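Local atomic coordinates of Nrps/pks (Streptomyces albus, PDB entry 4OPE), a protein that probably catalyses the decarboxylative condensation that elongates the polyketide chain of oxazolomycin, as a ketosynthase domain of an "AT-less" type I polyketide synthase. Residues L105-G110 with L489-M494; T111-L116 with S160-F165; W46-F51 with L210-L215; Y18-D23 with C37-P42. One frame throughout, in Å; residues are numbered along the deposited sequence.

Contact 1 (L105-G110 with L489-M494); sequences LLEDAG and LTREPM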
loop_
_atom_site.group_PDB
_atom_site.type_symbol
_atom_site.label_atom_id
_atom_site.label_comp_id
_atom_site.label_asym_id
_atom_site.label_seq_id
_atom_site.Cartn_x
_atom_site.Cartn_y
_atom_site.Cartn_z
ATOM N N LEU A 105 1.302 19.918 -7.393
ATOM C CA LEU A 105 2.149 19.132 -8.273
ATOM C C LEU A 105 1.800 19.387 -9.751
ATOM O O LEU A 105 2.708 19.567 -10.617
ATOM C CB LEU A 105 1.987 17.629 -7.957
ATOM C CG LEU A 105 2.515 16.577 -8.934
ATOM C CD1 LEU A 105 4.008 16.798 -8.996
ATOM C CD2 LEU A 105 2.251 15.146 -8.485
ATOM N N LEU A 106 0.504 19.380 -10.074
ATOM C CA LEU A 106 0.118 19.540 -11.469
ATOM C C LEU A 106 0.531 20.917 -11.959
ATOM O O LEU A 106 1.061 21.073 -13.064
ATOM C CB LEU A 106 -1.346 19.309 -11.629
ATOM C CG LEU A 106 -1.767 17.897 -12.024
ATOM C CD1 LEU A 106 -0.897 16.758 -11.531
ATOM C CD2 LEU A 106 -3.207 17.706 -11.626
ATOM N N GLU A 107 0.385 21.914 -11.098
ATOM C CA GLU A 107 0.856 23.245 -11.447
ATOM C C GLU A 107 2.363 23.272 -11.654
ATOM O O GLU A 107 2.850 23.866 -12.605
ATOM C CB GLU A 107 0.417 24.275 -10.417
ATOM C CG GLU A 107 -1.099 24.337 -10.315
ATOM C CD GLU A 107 -1.611 25.502 -9.486
ATOM O OE1 GLU A 107 -0.887 25.877 -8.482
ATOM O OE2 GLU A 107 -2.730 26.012 -9.850
ATOM N N ASP A 108 3.112 22.574 -10.827
ATOM C CA ASP A 108 4.562 22.589 -11.012
ATOM C C ASP A 108 4.971 21.867 -12.293
ATOM O O ASP A 108 5.861 22.292 -12.973
ATOM C CB ASP A 108 5.301 22.030 -9.810
ATOM C CG ASP A 108 6.816 22.095 -9.983
ATOM O OD1 ASP A 108 7.438 23.204 -9.871
ATOM O OD2 ASP A 108 7.391 21.010 -10.229
ATOM N N ALA A 109 4.293 20.795 -12.638
ATOM C CA ALA A 109 4.518 20.152 -13.900
ATOM C C ALA A 109 4.014 20.927 -15.119
ATOM O O ALA A 109 4.192 20.417 -16.219
ATOM C CB ALA A 109 3.848 18.781 -13.892
ATOM N N GLY A 110 3.349 22.087 -14.958
ATOM C CA GLY A 110 2.716 22.762 -16.096
ATOM C C GLY A 110 1.551 22.033 -16.812
ATOM O O GLY A 110 1.401 22.070 -18.026
ATOM N N LEU A 489 -0.648 30.072 -18.483
ATOM C CA LEU A 489 -1.635 29.610 -19.443
ATOM C C LEU A 489 -1.776 28.086 -19.481
ATOM O O LEU A 489 -2.669 27.563 -20.170
ATOM C CB LEU A 489 -1.318 30.139 -20.827
ATOM C CG LEU A 489 -1.401 31.663 -20.894
ATOM C CD1 LEU A 489 -0.898 32.178 -22.239
ATOM C CD2 LEU A 489 -2.845 32.078 -20.627
ATOM N N THR A 490 -0.953 27.367 -18.739
ATOM C CA THR A 490 -1.189 25.937 -18.633
ATOM C C THR A 490 -2.083 25.618 -17.451
ATOM O O THR A 490 -2.534 24.478 -17.291
ATOM C CB THR A 490 0.107 25.176 -18.425
ATOM O OG1 THR A 490 0.563 25.404 -17.073
ATOM C CG2 THR A 490 1.119 25.629 -19.446
ATOM N N ARG A 491 -2.351 26.618 -16.629
ATOM C CA ARG A 491 -3.138 26.380 -15.452
ATOM C C ARG A 491 -4.618 26.332 -15.701
ATOM O O ARG A 491 -5.157 27.074 -16.497
ATOM C CB ARG A 491 -2.833 27.454 -14.409
ATOM C CG ARG A 491 -1.449 27.259 -13.821
ATOM C CD ARG A 491 -1.242 28.134 -12.605
ATOM N NE ARG A 491 0.113 27.959 -12.123
ATOM C CZ ARG A 491 0.570 28.443 -10.989
ATOM N NH1 ARG A 491 -0.227 29.184 -10.185
ATOM N NH2 ARG A 491 1.834 28.198 -10.688
ATOM N N GLU A 492 -5.308 25.506 -14.949
ATOM C CA GLU A 492 -6.730 25.320 -15.156
ATOM C C GLU A 492 -7.480 26.645 -14.939
ATOM O O GLU A 492 -7.268 27.334 -13.936
ATOM C CB GLU A 492 -7.233 24.256 -14.231
ATOM C CG GLU A 492 -8.702 24.054 -14.336
ATOM C CD GLU A 492 -9.188 22.948 -13.434
ATOM O OE1 GLU A 492 -8.563 21.835 -13.404
ATOM O OE2 GLU A 492 -10.225 23.220 -12.788
ATOM N N PRO A 493 -8.325 27.030 -15.912
ATOM C CA PRO A 493 -9.047 28.311 -15.833
ATOM C C PRO A 493 -10.228 28.208 -14.897
ATOM O O PRO A 493 -10.991 27.249 -14.969
ATOM C CB PRO A 493 -9.536 28.542 -17.285
ATOM C CG PRO A 493 -8.744 27.598 -18.121
ATOM C CD PRO A 493 -8.455 26.417 -17.246
HETATM N N MSE A 494 -10.384 29.207 -14.049
HETATM C CA MSE A 494 -11.476 29.271 -13.116
HETATM C C MSE A 494 -12.331 30.521 -13.316
HETATM O O MSE A 494 -12.153 31.301 -14.257
HETATM C CB MSE A 494 -10.755 29.295 -11.798
HETATM C CG MSE A 494 -9.950 28.028 -11.498
HETATM SE SE MSE A 494 -9.345 28.112 -9.609
HETATM C CE MSE A 494 -8.045 26.646 -9.764
HETATM O O HOH W 1 4.378 26.719 -11.778
HETATM O O HOH W 2 -2.984 28.562 -9.785
HETATM O O HOH W 3 1.658 26.153 -13.608
HETATM O O HOH W 4 -3.966 25.249 -12.192
#
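Gly110 and Thr490 bring the two backbones nearest, with CA atoms 5.6 Å apart, just where the chain turns out of helix 93-108 through a Schellman motif whose positive phi falls on Gly110. Thr490 lies against this turn: its CB is 3.4 Å from Gly110 O, and OG1, set between its own backbone N and carbonyl carbon (chi1 73°), sits over Gly110 CA while bonding Thr487 O. The Glu107 carboxylate stacks over one face of the Arg491 guanidinium, planes 18° apart, with OE1 displaced toward the rim. Glu107 OE1 to Arg491 NH1 is a long 3.8 Å, and no N-H points at that oxygen, so the pair is one of charges alone. Directed bonds run through water instead: one water, in the guanidinium plane, joins Arg491 NE to Glu107 O at 2.8 Å each, and another links Arg491 NH1 (2.9 Å) to Glu107 OE2 (2.6 Å). Direct bonds go to the 565-568 region, OE1 accepting from Tyr568 N while NH1 and NH2 donate to Pro566 O and Leu565 O. The contact thus joins the end of helix 93-108, whose other side packs on strand 242-250, to the loop between helix 481-488 and strand 496-502.

Contact 2 (T111-L116 with S160-F165); sequences TSRAAL and SYFFDF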
loop_
_atom_site.group_PDB
_atom_site.type_symbol
_atom_site.label_atom_id
_atom_site.label_comp_id
_atom_site.label_asym_id
_atom_site.label_seq_id
_atom_site.Cartn_x
_atom_site.Cartn_y
_atom_site.Cartn_z
ATOM N N THR A 111 0.672 21.448 -16.031
ATOM C CA THR A 111 -0.392 20.678 -16.581
ATOM C C THR A 111 -1.648 20.857 -15.740
ATOM O O THR A 111 -1.694 21.755 -14.914
ATOM C CB THR A 111 0.010 19.192 -16.689
ATOM O OG1 THR A 111 -0.894 18.528 -17.575
ATOM C CG2 THR A 111 -0.038 18.515 -15.352
ATOM N N SER A 112 -2.635 19.994 -15.968
ATOM C CA SER A 112 -3.956 20.116 -15.374
ATOM C C SER A 112 -4.736 18.812 -15.503
ATOM O O SER A 112 -4.397 17.956 -16.332
ATOM C CB SER A 112 -4.744 21.195 -16.134
ATOM O OG SER A 112 -4.778 20.875 -17.524
ATOM N N ARG A 113 -5.782 18.678 -14.687
ATOM C CA ARG A 113 -6.758 17.599 -14.840
ATOM C C ARG A 113 -7.111 17.373 -16.294
ATOM O O ARG A 113 -7.026 16.235 -16.818
ATOM C CB ARG A 113 -8.045 17.957 -14.133
ATOM C CG ARG A 113 -7.879 17.931 -12.643
ATOM C CD ARG A 113 -9.171 18.070 -11.842
ATOM N NE ARG A 113 -9.725 19.408 -11.899
ATOM C CZ ARG A 113 -10.832 19.770 -11.277
ATOM N NH1 ARG A 113 -11.499 18.910 -10.553
ATOM N NH2 ARG A 113 -11.244 21.000 -11.362
ATOM N N ALA A 114 -7.535 18.458 -16.945
ATOM C CA ALA A 114 -7.989 18.383 -18.350
ATOM C C ALA A 114 -6.894 17.991 -19.335
ATOM O O ALA A 114 -7.130 17.223 -20.218
ATOM C CB ALA A 114 -8.652 19.683 -18.781
ATOM N N ALA A 115 -5.695 18.486 -19.171
ATOM C CA ALA A 115 -4.609 18.088 -20.058
ATOM C C ALA A 115 -4.283 16.616 -19.893
ATOM O O ALA A 115 -3.881 15.961 -20.839
ATOM C CB ALA A 115 -3.364 18.940 -19.780
ATOM N N LEU A 116 -4.457 16.112 -18.680
ATOM C CA LEU A 116 -4.145 14.719 -18.350
ATOM C C LEU A 116 -5.248 13.759 -18.644
ATOM O O LEU A 116 -5.035 12.553 -18.545
ATOM C CB LEU A 116 -3.797 14.560 -16.860
ATOM C CG LEU A 116 -2.392 15.041 -16.536
ATOM C CD1 LEU A 116 -2.147 15.091 -15.031
ATOM C CD2 LEU A 116 -1.404 14.134 -17.213
ATOM N N SER A 160 -7.735 10.321 -6.757
ATOM C CA SER A 160 -8.137 9.745 -8.018
ATOM C C SER A 160 -9.521 10.277 -8.494
ATOM O O SER A 160 -9.721 10.547 -9.672
ATOM C CB SER A 160 -8.102 8.214 -7.952
ATOM O OG SER A 160 -6.759 7.739 -7.908
ATOM N N TYR A 161 -10.441 10.457 -7.554
ATOM C CA TYR A 161 -11.777 10.873 -7.855
ATOM C C TYR A 161 -11.789 12.310 -8.357
ATOM O O TYR A 161 -12.266 12.602 -9.444
ATOM C CB TYR A 161 -12.616 10.769 -6.616
ATOM C CG TYR A 161 -13.893 11.509 -6.726
ATOM C CD1 TYR A 161 -14.912 11.033 -7.563
ATOM C CD2 TYR A 161 -14.110 12.666 -5.998
ATOM C CE1 TYR A 161 -16.116 11.697 -7.674
ATOM C CE2 TYR A 161 -15.293 13.364 -6.120
ATOM C CZ TYR A 161 -16.303 12.882 -6.958
ATOM O OH TYR A 161 -17.510 13.553 -7.069
ATOM N N PHE A 162 -11.221 13.195 -7.567
ATOM C CA PHE A 162 -11.265 14.600 -7.816
ATOM C C PHE A 162 -10.485 15.009 -9.037
ATOM O O PHE A 162 -10.859 15.946 -9.700
ATOM C CB PHE A 162 -10.735 15.367 -6.603
ATOM C CG PHE A 162 -10.750 16.850 -6.778
ATOM C CD1 PHE A 162 -11.940 17.576 -6.655
ATOM C CD2 PHE A 162 -9.590 17.536 -7.093
ATOM C CE1 PHE A 162 -11.952 18.949 -6.801
ATOM C CE2 PHE A 162 -9.596 18.914 -7.260
ATOM C CZ PHE A 162 -10.781 19.621 -7.103
ATOM N N PHE A 163 -9.370 14.374 -9.322
ATOM C CA PHE A 163 -8.569 14.774 -10.493
ATOM C C PHE A 163 -8.877 13.944 -11.720
ATOM O O PHE A 163 -8.267 14.144 -12.773
ATOM C CB PHE A 163 -7.078 14.610 -10.174
ATOM C CG PHE A 163 -6.581 15.597 -9.191
ATOM C CD1 PHE A 163 -6.719 15.380 -7.849
ATOM C CD2 PHE A 163 -5.974 16.758 -9.621
ATOM C CE1 PHE A 163 -6.235 16.321 -6.938
ATOM C CE2 PHE A 163 -5.508 17.701 -8.707
ATOM C CZ PHE A 163 -5.659 17.487 -7.364
ATOM N N ASP A 164 -9.796 13.001 -11.562
ATOM C CA ASP A 164 -10.191 12.080 -12.593
ATOM C C ASP A 164 -9.033 11.232 -13.062
ATOM O O ASP A 164 -8.686 11.198 -14.250
ATOM C CB ASP A 164 -10.857 12.830 -13.749
ATOM C CG ASP A 164 -11.699 11.912 -14.662
ATOM O OD1 ASP A 164 -11.889 10.712 -14.345
ATOM O OD2 ASP A 164 -12.136 12.384 -15.738
ATOM N N PHE A 165 -8.404 10.566 -12.110
ATOM C CA PHE A 165 -7.305 9.672 -12.430
ATOM C C PHE A 165 -7.809 8.230 -12.359
ATOM O O PHE A 165 -8.146 7.718 -11.280
ATOM C CB PHE A 165 -6.127 9.897 -11.462
ATOM C CG PHE A 165 -5.445 11.233 -11.597
ATOM C CD1 PHE A 165 -5.516 11.961 -12.775
ATOM C CD2 PHE A 165 -4.715 11.750 -10.535
ATOM C CE1 PHE A 165 -4.894 13.181 -12.884
ATOM C CE2 PHE A 165 -4.076 12.947 -10.639
ATOM C CZ PHE A 165 -4.170 13.680 -11.811
HETATM O O HOH W 5 -7.269 13.637 -15.450
#
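Arg113 reaches across to the end of helix 152-163 and meets Phe162 in two ways. As a hydrogen-bond donor, Arg113 NH1 bonds Phe162 O at 3.2 Å; the N-H...O angle is 161°, and the oxygen lies in the guanidinium plane. As a cation, the same group rests on a face of the Phe162 ring, planes 24° apart and Arg113 CZ 4.6 Å from the ring centroid, an off-centre cation-pi stack. With CG anti to the backbone N (chi1 -180°), the Phe162 ring lies beside its own carbonyl, and one guanidinium can reach both ring and oxygen.

Apolar packing comes from the stem of the same arginine and from Leu116. Arg113 CG is 3.8 Å from Phe163 CD2, and CD lies 3.6 Å from Phe163 CA; the chain bends at chi3 to pass over the helix end. Leu116 CD1 touches Phe165 CE1 at 4.0 Å, while Phe163 CB lies over the centre of one face of the Phe165 ring.

A water 2.9 Å from both Arg113 O and Phe163 O may bridge them, though it has more acceptors in reach than protons to give.

NH2 of Arg113 forms a salt bridge with Glu492. A carbonyl, an aromatic face and a carboxylate therefore share one guanidinium, which probably fixes its rotation and offsets the cost of holding the charge against a largely apolar wall.

Contact 3 (W46-F51 with L210-L215); sequences WDHGRF and LKYLQL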
loop_
_atom_site.group_PDB
_atom_site.type_symbol
_atom_site.label_atom_id
_atom_site.label_comp_id
_atom_site.label_asym_id
_atom_site.label_seq_id
_atom_site.Cartn_x
_atom_site.Cartn_y
_atom_site.Cartn_z
ATOM N N TRP A 46 -1.097 20.139 21.013
ATOM C CA TRP A 46 -1.469 19.509 22.267
ATOM C C TRP A 46 -0.552 20.033 23.350
ATOM O O TRP A 46 0.485 20.651 23.059
ATOM C CB TRP A 46 -1.440 17.970 22.197
ATOM C CG TRP A 46 -0.087 17.362 22.004
ATOM C CD1 TRP A 46 0.880 17.209 22.940
ATOM C CD2 TRP A 46 0.430 16.788 20.802
ATOM N NE1 TRP A 46 1.986 16.602 22.394
ATOM C CE2 TRP A 46 1.732 16.316 21.088
ATOM C CE3 TRP A 46 -0.078 16.626 19.512
ATOM C CZ2 TRP A 46 2.535 15.700 20.133
ATOM C CZ3 TRP A 46 0.711 15.989 18.576
ATOM C CH2 TRP A 46 2.005 15.555 18.884
ATOM N N ASP A 47 -0.987 19.812 24.590
ATOM C CA ASP A 47 -0.289 20.240 25.773
ATOM C C ASP A 47 0.675 19.119 26.063
ATOM O O ASP A 47 0.294 18.049 26.544
ATOM C CB ASP A 47 -1.297 20.439 26.917
ATOM C CG ASP A 47 -0.638 20.774 28.274
ATOM O OD1 ASP A 47 0.570 21.115 28.327
ATOM O OD2 ASP A 47 -1.366 20.690 29.301
ATOM N N HIS A 48 1.933 19.348 25.733
ATOM C CA HIS A 48 2.928 18.328 25.926
ATOM C C HIS A 48 3.313 18.167 27.405
ATOM O O HIS A 48 3.866 17.131 27.781
ATOM C CB HIS A 48 4.157 18.597 25.071
ATOM C CG HIS A 48 4.945 17.364 24.782
ATOM N ND1 HIS A 48 4.419 16.305 24.086
ATOM C CD2 HIS A 48 6.205 17.004 25.111
ATOM C CE1 HIS A 48 5.322 15.345 23.988
ATOM N NE2 HIS A 48 6.419 15.744 24.603
ATOM N N GLY A 49 3.023 19.171 28.232
ATOM C CA GLY A 49 3.146 19.034 29.693
ATOM C C GLY A 49 2.502 17.760 30.231
ATOM O O GLY A 49 3.124 17.032 30.981
ATOM N N ARG A 50 1.278 17.451 29.797
ATOM C CA ARG A 50 0.568 16.230 30.259
ATOM C C ARG A 50 1.303 14.920 30.037
ATOM O O ARG A 50 0.909 13.912 30.611
ATOM C CB ARG A 50 -0.794 16.056 29.578
ATOM C CG ARG A 50 -1.546 17.342 29.334
ATOM C CD ARG A 50 -2.979 17.246 29.811
ATOM N NE ARG A 50 -3.775 16.209 29.134
ATOM C CZ ARG A 50 -4.834 16.457 28.358
ATOM N NH1 ARG A 50 -5.512 15.443 27.812
ATOM N NH2 ARG A 50 -5.224 17.716 28.114
ATOM N N PHE A 51 2.303 14.920 29.155
ATOM C CA PHE A 51 2.926 13.695 28.653
ATOM C C PHE A 51 4.443 13.684 28.749
ATOM O O PHE A 51 5.062 12.658 28.444
ATOM C CB PHE A 51 2.584 13.500 27.180
ATOM C CG PHE A 51 1.150 13.759 26.838
ATOM C CD1 PHE A 51 0.142 12.911 27.291
ATOM C CD2 PHE A 51 0.809 14.826 26.036
ATOM C CE1 PHE A 51 -1.186 13.145 26.970
ATOM C CE2 PHE A 51 -0.514 15.053 25.710
ATOM C CZ PHE A 51 -1.512 14.218 26.185
ATOM N N LEU A 210 -0.238 10.477 21.158
ATOM C CA LEU A 210 -0.002 9.024 21.279
ATOM C C LEU A 210 1.277 8.595 20.604
ATOM O O LEU A 210 2.036 7.827 21.177
ATOM C CB LEU A 210 -1.187 8.281 20.688
ATOM C CG LEU A 210 -1.516 6.780 20.855
ATOM C CD1 LEU A 210 -0.636 5.895 19.999
ATOM C CD2 LEU A 210 -1.431 6.366 22.297
ATOM N N LYS A 211 1.553 9.113 19.389
ATOM C CA LYS A 211 2.784 8.741 18.657
ATOM C C LYS A 211 4.046 8.989 19.490
ATOM O O LYS A 211 5.011 8.232 19.433
ATOM C CB LYS A 211 2.926 9.511 17.349
ATOM C CG LYS A 211 4.205 9.124 16.584
ATOM C CD LYS A 211 4.237 9.541 15.125
ATOM C CE LYS A 211 4.597 11.008 14.972
ATOM N NZ LYS A 211 4.290 11.511 13.594
ATOM N N TYR A 212 4.040 10.079 20.241
ATOM C CA TYR A 212 5.214 10.447 21.015
ATOM C C TYR A 212 5.363 9.502 22.187
ATOM O O TYR A 212 6.477 9.201 22.549
ATOM C CB TYR A 212 5.169 11.926 21.428
ATOM C CG TYR A 212 5.758 12.865 20.374
ATOM C CD1 TYR A 212 5.099 13.142 19.153
ATOM C CD2 TYR A 212 6.975 13.438 20.573
ATOM C CE1 TYR A 212 5.672 13.992 18.201
ATOM C CE2 TYR A 212 7.556 14.272 19.634
ATOM C CZ TYR A 212 6.917 14.561 18.454
ATOM O OH TYR A 212 7.573 15.424 17.588
ATOM N N LEU A 213 4.264 8.981 22.742
ATOM C CA LEU A 213 4.384 7.940 23.780
ATOM C C LEU A 213 4.848 6.594 23.252
ATOM O O LEU A 213 5.755 5.985 23.791
ATOM C CB LEU A 213 3.090 7.766 24.572
ATOM C CG LEU A 213 2.782 9.015 25.390
ATOM C CD1 LEU A 213 1.435 8.830 25.998
ATOM C CD2 LEU A 213 3.790 9.283 26.490
ATOM N N GLN A 214 4.222 6.135 22.194
ATOM C CA GLN A 214 4.664 4.927 21.500
ATOM C C GLN A 214 6.173 5.008 21.176
ATOM O O GLN A 214 6.932 4.085 21.437
ATOM C CB GLN A 214 3.855 4.807 20.218
ATOM C CG GLN A 214 3.274 3.470 19.893
ATOM C CD GLN A 214 2.211 3.553 18.797
ATOM O OE1 GLN A 214 2.084 4.566 18.055
ATOM N NE2 GLN A 214 1.422 2.478 18.684
ATOM N N LEU A 215 6.628 6.122 20.618
ATOM C CA LEU A 215 8.017 6.186 20.236
ATOM C C LEU A 215 8.918 6.300 21.503
ATOM O O LEU A 215 10.025 5.756 21.524
ATOM C CB LEU A 215 8.288 7.323 19.223
ATOM C CG LEU A 215 7.736 7.197 17.786
ATOM C CD1 LEU A 215 8.059 8.449 16.976
ATOM C CD2 LEU A 215 8.198 5.968 17.018
#
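Trp46, His48 and Tyr212 form an aromatic cluster that joins the loop between strands 39-40 and 66-67 to the first turn of helix 210-217. Tyr212 supplies the face and the loop supplies two edges. The six-membered ring of Trp46 presents its edge in an offset edge-to-face pair, with centroids 5.7 Å apart and planes at 65°; its nearest atom, CZ2, is 3.8 Å from Tyr212 CD1, and CH2 sits alongside. His48 makes the second offset edge-to-face pair, steeper at 78°, with CE1 4.2 Å from Tyr212 CD2. The two edges are tied together before they meet the tyrosine: Trp46 NE1 donates to His48 ND1 at 3.0 Å, nearly straight and close to both ring planes. A chi1 of 66° puts the indole between its own backbone N and carbonyl carbon, and from there it can reach both His48 and the helix.

Beside the cluster, Leu213 packs on the next turn of the loop. Its CD2 is 4.1 Å from Phe51 O and 4.4 Å from Phe51 CB, and the Phe51 ring carries Arg50 CB over its centre. Leu141 and Ala140 of the second subunit close on Phe51 and Leu213 respectively, so this edge of the contact belongs to the dimer interface.

The polar ends of the buried rings are matched: His48 NE2 bonds Ala64 O and Tyr212 OH bonds Trp66 O. With ND1 accepting from the indole and NE2 facing a carbonyl, His48 is probably neutral and protonated on NE2.

Contact 4 (Y18-D23 with C37-P42); sequences YPKADD and CVEEVP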
loop_
_atom_site.group_PDB
_atom_site.type_symbol
_atom_site.label_atom_id
_atom_site.label_comp_id
_atom_site.label_asym_id
_atom_site.label_seq_id
_atom_site.Cartn_x
_atom_site.Cartn_y
_atom_site.Cartn_z
ATOM N N TYR A 18 7.127 20.968 3.973
ATOM C CA TYR A 18 7.960 20.391 5.008
ATOM C C TYR A 18 8.088 21.415 6.147
ATOM O O TYR A 18 7.561 22.533 6.036
ATOM C CB TYR A 18 9.299 20.008 4.389
ATOM C CG TYR A 18 9.101 19.032 3.261
ATOM C CD1 TYR A 18 8.724 17.724 3.509
ATOM C CD2 TYR A 18 9.233 19.417 1.949
ATOM C CE1 TYR A 18 8.518 16.821 2.486
ATOM C CE2 TYR A 18 9.027 18.516 0.904
ATOM C CZ TYR A 18 8.659 17.214 1.183
ATOM O OH TYR A 18 8.456 16.315 0.166
ATOM N N PRO A 19 8.737 21.032 7.261
ATOM C CA PRO A 19 8.848 21.930 8.377
ATOM C C PRO A 19 9.459 23.266 7.985
ATOM O O PRO A 19 10.552 23.292 7.400
ATOM C CB PRO A 19 9.751 21.175 9.315
ATOM C CG PRO A 19 9.355 19.774 9.088
ATOM C CD PRO A 19 9.218 19.696 7.611
ATOM N N LYS A 20 8.728 24.356 8.298
ATOM C CA LYS A 20 9.138 25.704 8.002
ATOM C C LYS A 20 9.227 25.975 6.504
ATOM O O LYS A 20 9.893 26.908 6.062
ATOM C CB LYS A 20 10.481 25.989 8.698
ATOM C CG LYS A 20 10.380 25.855 10.202
ATOM C CD LYS A 20 11.541 26.557 10.861
ATOM C CE LYS A 20 11.427 26.504 12.371
ATOM N NZ LYS A 20 10.194 27.187 12.865
ATOM N N ALA A 21 8.574 25.152 5.708
ATOM C CA ALA A 21 8.656 25.281 4.267
ATOM C C ALA A 21 7.281 24.980 3.682
ATOM O O ALA A 21 6.890 23.817 3.507
ATOM C CB ALA A 21 9.721 24.356 3.705
ATOM N N ASP A 22 6.538 26.030 3.383
ATOM C CA ASP A 22 5.182 25.853 2.847
ATOM C C ASP A 22 5.163 25.639 1.343
ATOM O O ASP A 22 4.164 25.235 0.778
ATOM C CB ASP A 22 4.267 26.987 3.294
ATOM C CG ASP A 22 3.714 26.745 4.725
ATOM O OD1 ASP A 22 3.476 25.531 5.120
ATOM O OD2 ASP A 22 3.521 27.765 5.432
ATOM N N ASP A 23 6.301 25.865 0.709
ATOM C CA ASP A 23 6.508 25.461 -0.658
ATOM C C ASP A 23 7.995 25.221 -0.848
ATOM O O ASP A 23 8.811 25.576 -0.006
ATOM C CB ASP A 23 6.003 26.567 -1.600
ATOM C CG ASP A 23 6.573 27.962 -1.250
ATOM O OD1 ASP A 23 7.780 28.160 -1.038
ATOM O OD2 ASP A 23 5.783 28.898 -1.205
ATOM N N CYS A 37 15.234 23.275 11.300
ATOM C CA CYS A 37 13.796 23.549 11.287
ATOM C C CYS A 37 13.016 22.858 12.406
ATOM O O CYS A 37 11.781 22.876 12.419
ATOM C CB CYS A 37 13.223 23.137 9.932
ATOM S SG CYS A 37 14.081 23.913 8.540
ATOM N N VAL A 38 13.717 22.244 13.349
ATOM C CA VAL A 38 13.051 21.529 14.420
ATOM C C VAL A 38 12.621 22.459 15.548
ATOM O O VAL A 38 13.309 23.406 15.861
ATOM C CB VAL A 38 13.949 20.415 14.962
ATOM C CG1 VAL A 38 13.409 19.940 16.283
ATOM C CG2 VAL A 38 14.017 19.268 13.953
ATOM N N GLU A 39 11.484 22.170 16.157
ATOM C CA GLU A 39 10.903 23.005 17.219
ATOM C C GLU A 39 10.197 22.122 18.264
ATOM O O GLU A 39 9.929 20.951 18.036
ATOM C CB GLU A 39 9.862 23.999 16.668
ATOM C CG GLU A 39 10.377 25.131 15.800
ATOM C CD GLU A 39 11.205 26.163 16.557
ATOM O OE1 GLU A 39 11.791 27.060 15.882
ATOM O OE2 GLU A 39 11.299 26.065 17.812
ATOM N N GLU A 40 9.935 22.715 19.423
ATOM C CA GLU A 40 9.156 22.087 20.463
ATOM C C GLU A 40 7.746 21.905 19.999
ATOM O O GLU A 40 7.287 22.663 19.173
ATOM C CB GLU A 40 9.156 22.920 21.732
ATOM C CG GLU A 40 10.471 22.797 22.494
ATOM C CD GLU A 40 10.454 23.442 23.885
ATOM O OE1 GLU A 40 9.332 23.661 24.444
ATOM O OE2 GLU A 40 11.581 23.708 24.402
ATOM N N VAL A 41 7.063 20.901 20.539
ATOM C CA VAL A 41 5.651 20.713 20.266
ATOM C C VAL A 41 4.850 22.021 20.392
ATOM O O VAL A 41 4.908 22.709 21.402
ATOM C CB VAL A 41 4.984 19.669 21.171
ATOM C CG1 VAL A 41 3.542 19.519 20.729
ATOM C CG2 VAL A 41 5.686 18.315 21.093
ATOM N N PRO A 42 4.131 22.379 19.339
ATOM C CA PRO A 42 3.381 23.605 19.428
ATOM C C PRO A 42 2.226 23.507 20.408
ATOM O O PRO A 42 1.582 22.486 20.476
ATOM C CB PRO A 42 2.859 23.805 17.998
ATOM C CG PRO A 42 3.834 23.091 17.154
ATOM C CD PRO A 42 4.350 21.944 17.951
#
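The carboxylate of Glu39 is the flat group that Lys20 meets, and the ammonium comes to it from the side of CG: Lys20 NZ is 3.4 Å from Glu39 OE1 and 3.6 Å from Glu39 CG. At this length the hydrogen bond within the salt bridge is weak. The Pro19 ring offers its CB, 4.0 Å from Cys37 CB. On the first residue of the turn, the Tyr18 ring meets Phe27, with planes about 35° apart, and packs on Met358, Ala359 and Thr362 of helix 356-370.

Lys20 occupies the third position of a type II beta turn running from Tyr18 to Ala21, closed by Ala21 N to Tyr18 O at 2.8 Å, and takes the positive phi (65°) that this position calls for. The turn follows strand 9-17 of the large sheet and leads to helix 24-33, where Asp23 is the N-cap and accepts from Gln26 N. The contact brings the chain after that helix back against the turn before it; strand 39-40 belongs to a separate small sheet with 66-67.

From the turn the lysine stem runs over Cys37, extended as far as CE and bent only at the last torsion (chi4 -61°), which swings NZ to Glu39. On the way Lys20 CD comes within 3.9 Å of Cys37 CB, and CE within 3.6 Å of Cys37 O. Cys37 SG stands 3.8 Å from Pro19 O, at packing distance. Beyond it, Glu39 pairs through its backbone with Gly67 of strand 66-67, and Glu39 O accepts from Trp69 NE1.

Along the chain contact 4 closes first; contact 3 then spans 46 to 215, with both segments of contact 2 between its own, and contact 1 reaches from 105 to 494. Contacts 1 and 2 adjoin, centres 11 Å apart, through the successive helices 93-108 and 113-116, a shared salt bridge and Leu106 packed on Phe163. Contacts 3 and 4, centres about 18 Å apart, meet where Val41 packs on Trp46 and His48. Contacts 1 and 3 lie about 40 Å apart by centres, whereas contacts 1 and 4 approach to about 9 Å between nearest atoms without touching. Contacts 2, 3 and 4 fall within the N-terminal ketosynthase range; contact 1 ties it to the C-terminal extension. Contacts 2 and 3 both touch the second subunit.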